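Local coordinates for oxidoreductase, NAD-binding/iron-sulfur cluster-binding protein (Nitratireductor pacificus pht-3B, PDB 6ZXX) that binds cobalamin and two [4Fe-4S] clusters, binds brominated hydroxybenzoic acids, and probably works as a cobalamin-dependent reductive dehalogenase, at residues C551-F556 / V572-K577; E328-E333 / Y578-M583; V498-D503 / E566-D571. All coordinates share one frame; numbering follows the deposited sequence.

Contact 1 (C551-F556 / V572-K577); sequences CNAISF and VEKCTK. With SF4 (iron/sulfur cluster), chain E.
Above the plane of the Asn552 peptide carbonyl lies the ammonium group of Lys574. The hydrogen bond from Lys574 NZ to Asn552 O measures 3.0 Å, yet the donor stands 69° out of that plane with a C=O...N angle of 111°, so it meets the oxygen from over the flat group and not on a lone pair. The setting is the ferredoxin-like dicluster domain, where the turn following the CxxCxxCxxxCP motif runs past the first turns of helix 572-581. A bend in the Lys574 chain brings the ammonium group within bonding distance of two successive carbonyl oxygens; its bond to Cys551 O is weak, at 3.4 Å from NZ, and the CE methylene also touches that oxygen.

Deeper in, Ala553 faces the helix, its CB 4.1 Å from Cys575 CB, which packs the loop against the cysteine that carries the metal. The Ala553 backbone is also paired with Asp571, whose OD1 accepts from Lys574 N at the start of the helix. Cys551 is not bound to iron: its SG lies against Lys574 O and comes within 3.7 Å of cluster sulfur S3, near the ligand Cys549. Cys575 turns its sulfur anti to the backbone N (chi1 -178°), and there Cys575 SG binds iron FE1 at 2.2 Å.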
loop_
_atom_site.group_PDB
_atom_site.type_symbol
_atom_site.label_atom_id
_atom_site.label_comp_id
_atom_site.label_asym_id
_atom_site.label_seq_id
_atom_site.Cartn_x
_atom_site.Cartn_y
_atom_site.Cartn_z
ATOM N N CYS A 551 12.294 -19.795 -2.766
ATOM C CA CYS A 551 12.003 -20.952 -3.618
ATOM C C CYS A 551 12.583 -20.926 -5.048
ATOM O O CYS A 551 12.162 -21.680 -5.902
ATOM C CB CYS A 551 10.513 -21.154 -3.671
ATOM S SG CYS A 551 9.564 -19.783 -4.402
ATOM N N ASN A 552 13.530 -20.060 -5.310
ATOM C CA ASN A 552 14.162 -19.950 -6.616
ATOM C C ASN A 552 13.205 -19.749 -7.755
ATOM O O ASN A 552 13.415 -20.238 -8.864
ATOM C CB ASN A 552 15.100 -21.130 -6.882
ATOM C CG ASN A 552 15.965 -21.468 -5.682
ATOM O OD1 ASN A 552 16.590 -20.591 -5.049
ATOM N ND2 ASN A 552 15.924 -22.720 -5.294
ATOM N N ALA A 553 12.164 -18.971 -7.497
ATOM C CA ALA A 553 11.101 -18.749 -8.500
ATOM C C ALA A 553 11.457 -17.679 -9.525
ATOM O O ALA A 553 10.860 -17.633 -10.594
ATOM C CB ALA A 553 9.788 -18.383 -7.825
ATOM N N ILE A 554 12.438 -16.823 -9.227
ATOM C CA ILE A 554 12.751 -15.708 -10.072
ATOM C C ILE A 554 13.823 -16.185 -11.071
ATOM O O ILE A 554 14.799 -16.846 -10.708
ATOM C CB ILE A 554 13.161 -14.470 -9.261
ATOM C CG1 ILE A 554 11.999 -13.964 -8.445
ATOM C CG2 ILE A 554 13.626 -13.330 -10.175
ATOM C CD1 ILE A 554 12.289 -12.766 -7.562
ATOM N N SER A 555 13.658 -15.765 -12.334
ATOM C CA SER A 555 14.569 -16.161 -13.386
ATOM C C SER A 555 15.921 -15.483 -13.306
ATOM O O SER A 555 16.038 -14.272 -13.148
ATOM C CB SER A 555 13.957 -15.867 -14.749
ATOM O OG SER A 555 14.880 -16.133 -15.812
ATOM N N PHE A 556 16.951 -16.293 -13.454
ATOM C CA PHE A 556 18.339 -15.821 -13.579
ATOM C C PHE A 556 18.708 -15.581 -15.034
ATOM O O PHE A 556 19.792 -15.140 -15.333
ATOM C CB PHE A 556 19.326 -16.838 -13.004
ATOM C CG PHE A 556 19.383 -16.854 -11.488
ATOM C CD1 PHE A 556 18.554 -17.661 -10.757
ATOM C CD2 PHE A 556 20.307 -16.057 -10.808
ATOM C CE1 PHE A 556 18.614 -17.677 -9.363
ATOM C CE2 PHE A 556 20.361 -16.066 -9.420
ATOM C CZ PHE A 556 19.504 -16.889 -8.698
ATOM N N VAL A 572 5.514 -19.067 -11.176
ATOM C CA VAL A 572 4.368 -18.658 -10.356
ATOM C C VAL A 572 3.786 -19.821 -9.562
ATOM O O VAL A 572 3.046 -19.616 -8.582
ATOM C CB VAL A 572 3.291 -18.001 -11.207
ATOM C CG1 VAL A 572 3.886 -16.792 -11.912
ATOM C CG2 VAL A 572 2.699 -18.998 -12.192
ATOM N N GLU A 573 4.118 -21.041 -9.996
ATOM C CA GLU A 573 3.728 -22.236 -9.267
ATOM C C GLU A 573 4.509 -22.298 -7.979
ATOM O O GLU A 573 3.959 -22.407 -6.886
ATOM C CB GLU A 573 3.962 -23.495 -10.099
ATOM C CG GLU A 573 3.261 -24.685 -9.465
ATOM C CD GLU A 573 3.617 -26.043 -10.057
ATOM O OE1 GLU A 573 3.922 -26.109 -11.252
ATOM O OE2 GLU A 573 3.550 -27.048 -9.311
ATOM N N LYS A 574 5.823 -22.209 -8.101
ATOM C CA LYS A 574 6.702 -22.275 -6.916
ATOM C C LYS A 574 6.398 -21.132 -5.943
ATOM O O LYS A 574 6.271 -21.365 -4.732
ATOM C CB LYS A 574 8.176 -22.290 -7.308
ATOM C CG LYS A 574 8.590 -23.530 -8.087
ATOM C CD LYS A 574 10.100 -23.760 -8.107
ATOM C CE LYS A 574 10.806 -22.629 -8.813
ATOM N NZ LYS A 574 12.207 -22.967 -9.054
ATOM N N CYS A 575 6.302 -19.920 -6.472
ATOM C CA CYS A 575 6.019 -18.748 -5.653
ATOM C C CYS A 575 4.677 -18.931 -4.928
ATOM O O CYS A 575 4.585 -18.757 -3.704
ATOM C CB CYS A 575 5.998 -17.481 -6.492
ATOM S SG CYS A 575 5.692 -16.028 -5.462
ATOM N N THR A 576 3.628 -19.273 -5.673
ATOM C CA THR A 576 2.314 -19.470 -5.024
ATOM C C THR A 576 2.430 -20.515 -3.890
ATOM O O THR A 576 2.002 -20.277 -2.746
ATOM C CB THR A 576 1.252 -19.924 -6.008
ATOM O OG1 THR A 576 1.149 -18.976 -7.077
ATOM C CG2 THR A 576 -0.098 -20.052 -5.342
ATOM N N LYS A 577 3.063 -21.649 -4.188
ATOM C CA LYS A 577 3.176 -22.687 -3.185
ATOM C C LYS A 577 3.910 -22.176 -1.919
ATOM O O LYS A 577 3.442 -22.394 -0.812
ATOM C CB LYS A 577 3.840 -23.950 -3.747
ATOM C CG LYS A 577 2.950 -24.699 -4.720
ATOM C CD LYS A 577 3.618 -25.942 -5.295
ATOM C CE LYS A 577 2.650 -27.112 -5.355
ATOM N NZ LYS A 577 2.385 -27.552 -6.762
HETATM FE FE1 SF4 E . 7.478 -15.111 -4.502
HETATM FE FE2 SF4 E . 8.799 -14.605 -2.028
HETATM FE FE3 SF4 E . 9.234 -12.844 -4.363
HETATM FE FE4 SF4 E . 10.243 -15.509 -4.300
HETATM S S1 SF4 E . 10.597 -13.902 -2.971
HETATM S S2 SF4 E . 9.110 -14.452 -5.762
HETATM S S3 SF4 E . 8.643 -16.432 -3.215
HETATM S S4 SF4 E . 7.487 -13.397 -3.217
#

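Contact 2 (E328-E333 / Y578-M583); sequences EKAKQE and YRVTQM. With SF4 (iron/sulfur cluster), chain E.
Val580, Thr581 and Lys329 bury the most surface here, and apolar atoms make most of their contact. Val580 points its side chain at helix 328-333: its CG1, anti to the backbone N (chi1 174°), comes 3.5 Å from Ala330 O and 3.7 Å from Glu333 CB. That one methyl therefore sits against a carbonyl on one turn and a methylene on the next. Thr581 works through its methyl. CG2 of Thr581 touches CG of Lys329 at 3.6 Å and CA of Ala330 at 3.8 Å, whereas its hydroxyl is hydrogen-bonded back to Lys577 O, one turn earlier in its own helix.

The arrangement is a helix-to-helix contact in which the short helix 328-333 meets the final turn of helix 572-581, the helix that supplies a cluster cysteine near its start. Gln582 is the first residue to leave helical geometry, and Met583 follows. Lys329 bends at chi2 (72°) and passes Thr581 at a slant, which leaves Lys329 NZ 3.8 Å from Met583 SD, a van der Waals approach with the two side chains at about a right angle.

No direct hydrogen bond joins the segments. A water donates to both Val580 O and Glu333 OE1, 3.1 Å from the latter, and the same OE1 forms a salt bridge with Arg336. Arg579, on the same helix as Val580, reaches the cluster and ligand site, probably the active site: Arg579 CD lies 4.0 Å from cluster sulfur S4, and Arg579 NH1 is hydrogen-bonded to the bound dibromo-hydroxybenzoic acid.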
loop_
_atom_site.group_PDB
_atom_site.type_symbol
_atom_site.label_atom_id
_atom_site.label_comp_id
_atom_site.label_asym_id
_atom_site.label_seq_id
_atom_site.Cartn_x
_atom_site.Cartn_y
_atom_site.Cartn_z
ATOM N N GLU A 328 -3.587 -30.402 -2.089
ATOM C CA GLU A 328 -4.461 -30.266 -0.893
ATOM C C GLU A 328 -3.985 -29.175 0.027
ATOM O O GLU A 328 -4.784 -28.309 0.379
ATOM C CB GLU A 328 -4.642 -31.550 -0.074
ATOM N N LYS A 329 -2.688 -29.182 0.373
ATOM C CA LYS A 329 -2.133 -28.232 1.330
ATOM C C LYS A 329 -2.347 -26.770 0.892
ATOM O O LYS A 329 -2.763 -25.911 1.707
ATOM C CB LYS A 329 -0.654 -28.565 1.490
ATOM C CG LYS A 329 0.131 -27.668 2.410
ATOM C CD LYS A 329 -0.164 -27.846 3.899
ATOM C CE LYS A 329 0.918 -27.117 4.719
ATOM N NZ LYS A 329 0.983 -27.526 6.162
ATOM N N ALA A 330 -2.067 -26.479 -0.388
ATOM C CA ALA A 330 -2.287 -25.143 -0.961
ATOM C C ALA A 330 -3.763 -24.798 -0.952
ATOM O O ALA A 330 -4.151 -23.669 -0.650
ATOM C CB ALA A 330 -1.761 -25.075 -2.374
ATOM N N LYS A 331 -4.588 -25.775 -1.314
ATOM C CA LYS A 331 -6.057 -25.612 -1.255
ATOM C C LYS A 331 -6.545 -25.239 0.144
ATOM O O LYS A 331 -7.245 -24.245 0.310
ATOM C CB LYS A 331 -6.776 -26.858 -1.743
ATOM C CG LYS A 331 -8.253 -26.640 -1.909
ATOM C CD LYS A 331 -8.961 -27.950 -2.119
ATOM C CE LYS A 331 -10.373 -27.690 -2.639
ATOM N NZ LYS A 331 -11.062 -28.912 -3.198
ATOM N N GLN A 332 -6.091 -25.992 1.134
ATOM C CA GLN A 332 -6.419 -25.745 2.549
ATOM C C GLN A 332 -6.010 -24.375 3.050
ATOM O O GLN A 332 -6.818 -23.668 3.662
ATOM C CB GLN A 332 -5.709 -26.746 3.442
ATOM C CG GLN A 332 -6.140 -28.153 3.206
ATOM C CD GLN A 332 -5.508 -29.127 4.192
ATOM O OE1 GLN A 332 -4.557 -28.796 4.938
ATOM N NE2 GLN A 332 -6.017 -30.363 4.178
ATOM N N GLU A 333 -4.753 -24.012 2.776
ATOM C CA GLU A 333 -4.152 -22.770 3.290
ATOM C C GLU A 333 -4.521 -21.482 2.540
ATOM O O GLU A 333 -4.275 -20.366 3.030
ATOM C CB GLU A 333 -2.645 -22.920 3.310
ATOM C CG GLU A 333 -2.139 -23.773 4.460
ATOM C CD GLU A 333 -2.762 -23.376 5.814
ATOM O OE1 GLU A 333 -2.577 -22.220 6.330
ATOM O OE2 GLU A 333 -3.451 -24.274 6.368
ATOM N N TYR A 578 5.004 -21.445 -2.095
ATOM C CA TYR A 578 5.751 -20.939 -0.972
ATOM C C TYR A 578 4.925 -19.934 -0.193
ATOM O O TYR A 578 4.744 -20.054 1.017
ATOM C CB TYR A 578 7.072 -20.285 -1.439
ATOM C CG TYR A 578 7.903 -19.846 -0.291
ATOM C CD1 TYR A 578 8.587 -20.759 0.472
ATOM C CD2 TYR A 578 7.952 -18.520 0.075
ATOM C CE1 TYR A 578 9.346 -20.358 1.549
ATOM C CE2 TYR A 578 8.669 -18.116 1.174
ATOM C CZ TYR A 578 9.372 -19.041 1.906
ATOM O OH TYR A 578 10.103 -18.608 3.010
ATOM N N ARG A 579 4.433 -18.914 -0.892
ATOM C CA ARG A 579 3.621 -17.879 -0.252
ATOM C C ARG A 579 2.425 -18.442 0.537
ATOM O O ARG A 579 2.205 -18.093 1.681
ATOM C CB ARG A 579 3.165 -16.907 -1.322
ATOM C CG ARG A 579 4.336 -16.227 -1.971
ATOM C CD ARG A 579 3.906 -15.028 -2.775
ATOM N NE ARG A 579 3.549 -13.997 -1.863
ATOM C CZ ARG A 579 2.571 -13.138 -2.010
ATOM N NH1 ARG A 579 2.379 -12.253 -1.043
ATOM N NH2 ARG A 579 1.807 -13.162 -3.060
ATOM N N VAL A 580 1.709 -19.365 -0.060
ATOM C CA VAL A 580 0.490 -19.938 0.532
ATOM C C VAL A 580 0.755 -20.917 1.687
ATOM O O VAL A 580 0.010 -20.943 2.669
ATOM C CB VAL A 580 -0.374 -20.687 -0.542
ATOM C CG1 VAL A 580 -1.571 -21.416 0.083
ATOM C CG2 VAL A 580 -0.889 -19.730 -1.602
ATOM N N THR A 581 1.792 -21.734 1.556
ATOM C CA THR A 581 2.004 -22.886 2.459
ATOM C C THR A 581 3.203 -22.765 3.404
ATOM O O THR A 581 3.254 -23.491 4.383
ATOM C CB THR A 581 2.205 -24.216 1.702
ATOM O OG1 THR A 581 3.438 -24.159 0.962
ATOM C CG2 THR A 581 1.038 -24.533 0.795
ATOM N N GLN A 582 4.162 -21.867 3.139
ATOM C CA GLN A 582 5.254 -21.721 4.076
ATOM C C GLN A 582 4.688 -21.309 5.450
ATOM O O GLN A 582 3.707 -20.515 5.554
ATOM C CB GLN A 582 6.348 -20.796 3.560
ATOM C CG GLN A 582 6.004 -19.321 3.641
ATOM C CD GLN A 582 6.614 -18.639 4.806
ATOM O OE1 GLN A 582 7.233 -19.259 5.674
ATOM N NE2 GLN A 582 6.448 -17.325 4.843
ATOM N N MET A 583 5.313 -21.867 6.495
ATOM C CA MET A 583 4.787 -21.856 7.876
ATOM C C MET A 583 5.586 -21.034 8.855
ATOM O O MET A 583 5.222 -20.926 9.993
ATOM C CB MET A 583 4.713 -23.303 8.383
ATOM C CG MET A 583 3.592 -24.140 7.761
ATOM S SD MET A 583 3.669 -25.887 8.271
ATOM C CE MET A 583 5.280 -26.380 7.600
HETATM FE FE1 SF4 E . 7.478 -15.111 -4.502
HETATM FE FE2 SF4 E . 8.799 -14.605 -2.028
HETATM FE FE3 SF4 E . 9.234 -12.844 -4.363
HETATM FE FE4 SF4 E . 10.243 -15.509 -4.300
HETATM S S1 SF4 E . 10.597 -13.902 -2.971
HETATM S S2 SF4 E . 9.110 -14.452 -5.762
HETATM S S3 SF4 E . 8.643 -16.432 -3.215
HETATM S S4 SF4 E . 7.487 -13.397 -3.217
HETATM O O HOH W 1 -0.047 -20.890 5.168
#

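Contact 3 (V498-D503 / E566-D571); sequences VSRIGD and EIWKAD. With SF4 (iron/sulfur cluster), chain D.
Gly502 and Trp568 bring the two backbones closest, with CA atoms 5.0 Å apart, against 6.7 Å between the CA atoms of Val498 and Ile567; no backbone hydrogen bond crosses. Segment 566-571 leaves the beta-hairpin 560-562/565-567 and reaches Asp571, the N-cap of helix 572-581, while 498-503 is a loop holding cobalamin-binding residues. With phi at 121°, Gly502 adopts a conformation favourable essentially to glycine, and its CA lies 3.1 Å from Trp568 O. Trp568 N, by contrast, is buried without any polar partner.

Trp568 carries the largest share of the buried area. Arg500 covers one face of its indole, CA standing 3.3 Å above the plane toward the rim, while Val498 O lies in plane at the ring edge. The Arg500 guanidinium has Trp568 CE2 over one face but is tilted 53° to the ring, so the two groups do not stack in parallel. NH1 and Trp568 NE1 are neighbouring donors and do not bond; Arg500 instead gives NH1 to Ser555 O and NH2 to Cys539 O, with cluster sulfur S3 at its edge. Val498 CG2 meets Ile567 CD1 at 4.0 Å. At the cobalamin end, where both Asp503 OD2 and Lys569 NZ also bind the cofactor, Lys569 forms a salt bridge with Asp503, its NZ meeting the syn lone pair of Asp503 OD1 at 2.9 Å.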
loop_
_atom_site.group_PDB
_atom_site.type_symbol
_atom_site.label_atom_id
_atom_site.label_comp_id
_atom_site.label_asym_id
_atom_site.label_seq_id
_atom_site.Cartn_x
_atom_site.Cartn_y
_atom_site.Cartn_z
ATOM N N VAL A 498 9.097 -3.187 -16.678
ATOM C CA VAL A 498 9.278 -4.597 -16.457
ATOM C C VAL A 498 10.601 -4.820 -15.703
ATOM O O VAL A 498 11.624 -4.296 -16.105
ATOM C CB VAL A 498 9.247 -5.369 -17.824
ATOM C CG1 VAL A 498 9.940 -6.726 -17.767
ATOM C CG2 VAL A 498 7.812 -5.535 -18.311
ATOM N N SER A 499 10.563 -5.614 -14.626
ATOM C CA SER A 499 11.751 -5.969 -13.860
ATOM C C SER A 499 11.985 -7.459 -13.855
ATOM O O SER A 499 11.108 -8.239 -14.272
ATOM C CB SER A 499 11.590 -5.522 -12.415
ATOM O OG SER A 499 10.629 -6.314 -11.744
ATOM N N ARG A 500 13.139 -7.887 -13.327
ATOM C CA ARG A 500 13.436 -9.337 -13.261
ATOM C C ARG A 500 12.517 -10.062 -12.312
ATOM O O ARG A 500 12.251 -11.264 -12.481
ATOM C CB ARG A 500 14.867 -9.598 -12.869
ATOM C CG ARG A 500 15.269 -11.056 -12.699
ATOM C CD ARG A 500 16.754 -11.188 -12.336
ATOM N NE ARG A 500 17.576 -10.575 -13.375
ATOM C CZ ARG A 500 17.854 -11.114 -14.567
ATOM N NH1 ARG A 500 17.443 -12.331 -14.897
ATOM N NH2 ARG A 500 18.611 -10.436 -15.424
ATOM N N ILE A 501 11.974 -9.356 -11.332
ATOM C CA ILE A 501 11.121 -10.015 -10.348
ATOM C C ILE A 501 10.040 -10.827 -11.082
ATOM O O ILE A 501 9.715 -11.945 -10.695
ATOM C CB ILE A 501 10.525 -9.009 -9.338
ATOM C CG1 ILE A 501 11.673 -8.394 -8.540
ATOM C CG2 ILE A 501 9.546 -9.718 -8.387
ATOM C CD1 ILE A 501 11.290 -7.309 -7.543
ATOM N N GLY A 502 9.441 -10.218 -12.100
ATOM C CA GLY A 502 8.624 -10.913 -13.060
ATOM C C GLY A 502 7.184 -10.467 -13.203
ATOM O O GLY A 502 6.775 -9.972 -14.272
ATOM N N ASP A 503 6.407 -10.718 -12.149
ATOM C CA ASP A 503 4.983 -10.336 -12.055
ATOM C C ASP A 503 4.849 -9.046 -11.254
ATOM O O ASP A 503 3.761 -8.683 -10.780
ATOM C CB ASP A 503 4.133 -11.494 -11.478
ATOM C CG ASP A 503 3.786 -12.578 -12.561
ATOM O OD1 ASP A 503 4.529 -12.613 -13.608
ATOM O OD2 ASP A 503 2.803 -13.395 -12.376
ATOM N N GLU A 566 7.100 -9.400 -24.041
ATOM C CA GLU A 566 8.436 -9.635 -23.489
ATOM C C GLU A 566 8.378 -9.457 -21.985
ATOM O O GLU A 566 7.863 -8.461 -21.472
ATOM C CB GLU A 566 9.396 -8.610 -24.100
ATOM C CG GLU A 566 10.797 -8.603 -23.554
ATOM C CD GLU A 566 11.722 -7.665 -24.337
ATOM O OE1 GLU A 566 12.957 -7.808 -24.197
ATOM O OE2 GLU A 566 11.253 -6.759 -25.062
ATOM N N ILE A 567 8.917 -10.420 -21.262
ATOM C CA ILE A 567 8.822 -10.428 -19.789
ATOM C C ILE A 567 9.962 -11.292 -19.215
ATOM O O ILE A 567 10.495 -12.157 -19.916
ATOM C CB ILE A 567 7.435 -10.982 -19.352
ATOM C CG1 ILE A 567 7.123 -10.697 -17.891
ATOM C CG2 ILE A 567 7.354 -12.489 -19.613
ATOM C CD1 ILE A 567 6.688 -9.288 -17.654
ATOM N N TRP A 568 10.361 -11.043 -17.961
ATOM C CA TRP A 568 11.119 -12.049 -17.201
ATOM C C TRP A 568 10.101 -12.911 -16.509
ATOM O O TRP A 568 9.438 -12.461 -15.599
ATOM C CB TRP A 568 12.018 -11.428 -16.166
ATOM C CG TRP A 568 13.367 -11.036 -16.662
ATOM C CD1 TRP A 568 14.416 -11.872 -16.964
ATOM C CD2 TRP A 568 13.841 -9.708 -16.901
ATOM N NE1 TRP A 568 15.498 -11.139 -17.366
ATOM C CE2 TRP A 568 15.174 -9.802 -17.328
ATOM C CE3 TRP A 568 13.272 -8.445 -16.776
ATOM C CZ2 TRP A 568 15.940 -8.679 -17.630
ATOM C CZ3 TRP A 568 14.039 -7.324 -17.076
ATOM C CH2 TRP A 568 15.360 -7.449 -17.491
ATOM N N LYS A 569 9.915 -14.133 -16.957
ATOM C CA LYS A 569 8.851 -14.921 -16.366
ATOM C C LYS A 569 9.348 -15.682 -15.153
ATOM O O LYS A 569 10.202 -16.591 -15.282
ATOM C CB LYS A 569 8.168 -15.887 -17.365
ATOM C CG LYS A 569 6.784 -16.409 -16.899
ATOM C CD LYS A 569 5.836 -15.197 -16.798
ATOM C CE LYS A 569 4.508 -15.371 -16.106
ATOM N NZ LYS A 569 3.866 -14.024 -15.998
ATOM N N ALA A 570 8.783 -15.330 -13.981
ATOM C CA ALA A 570 9.029 -16.062 -12.733
ATOM C C ALA A 570 8.232 -17.349 -12.775
ATOM O O ALA A 570 7.321 -17.502 -13.630
ATOM C CB ALA A 570 8.632 -15.221 -11.535
ATOM N N ASP A 571 8.559 -18.281 -11.859
ATOM C CA ASP A 571 7.814 -19.524 -11.676
ATOM C C ASP A 571 6.709 -19.335 -10.655
ATOM O O ASP A 571 6.927 -19.389 -9.444
ATOM C CB ASP A 571 8.722 -20.649 -11.243
ATOM C CG ASP A 571 8.097 -21.981 -11.402
ATOM O OD1 ASP A 571 6.944 -22.184 -10.948
ATOM O OD2 ASP A 571 8.741 -22.850 -12.019
HETATM FE FE1 SF4 D . 15.811 -7.975 -9.361
HETATM FE FE2 SF4 D . 18.160 -6.402 -9.442
HETATM FE FE3 SF4 D . 15.675 -5.231 -8.470
HETATM FE FE4 SF4 D . 16.110 -5.877 -11.206
HETATM S S1 SF4 D . 17.171 -4.522 -9.887
HETATM S S2 SF4 D . 14.480 -6.386 -9.885
HETATM S S3 SF4 D . 17.221 -7.635 -10.895
HETATM S S4 SF4 D . 16.849 -6.872 -7.791
#

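Contact 3 is fully buried, whereas contacts 1 and 2 are partly buried. Contacts 1 and 2 share helix 572-581 and the same cluster, the first using its opening turns and the second its end; they touch where Cys551 SG packs on Tyr578 CB. Contact 3 borders the other cluster and leads into that helix, and the loop of contact 1 also packs on that of contact 3, with Ile554 CG2 against Arg500 O. Chemistry follows position: lysine-to-carbonyl bonding and metal ligation in contact 1, apolar helix packing with one bridging water in contact 2, and aromatic cover plus a cofactor-linked salt bridge in contact 3. Contacts 2 and 3 do not touch, their nearest atoms being about 8 Å apart.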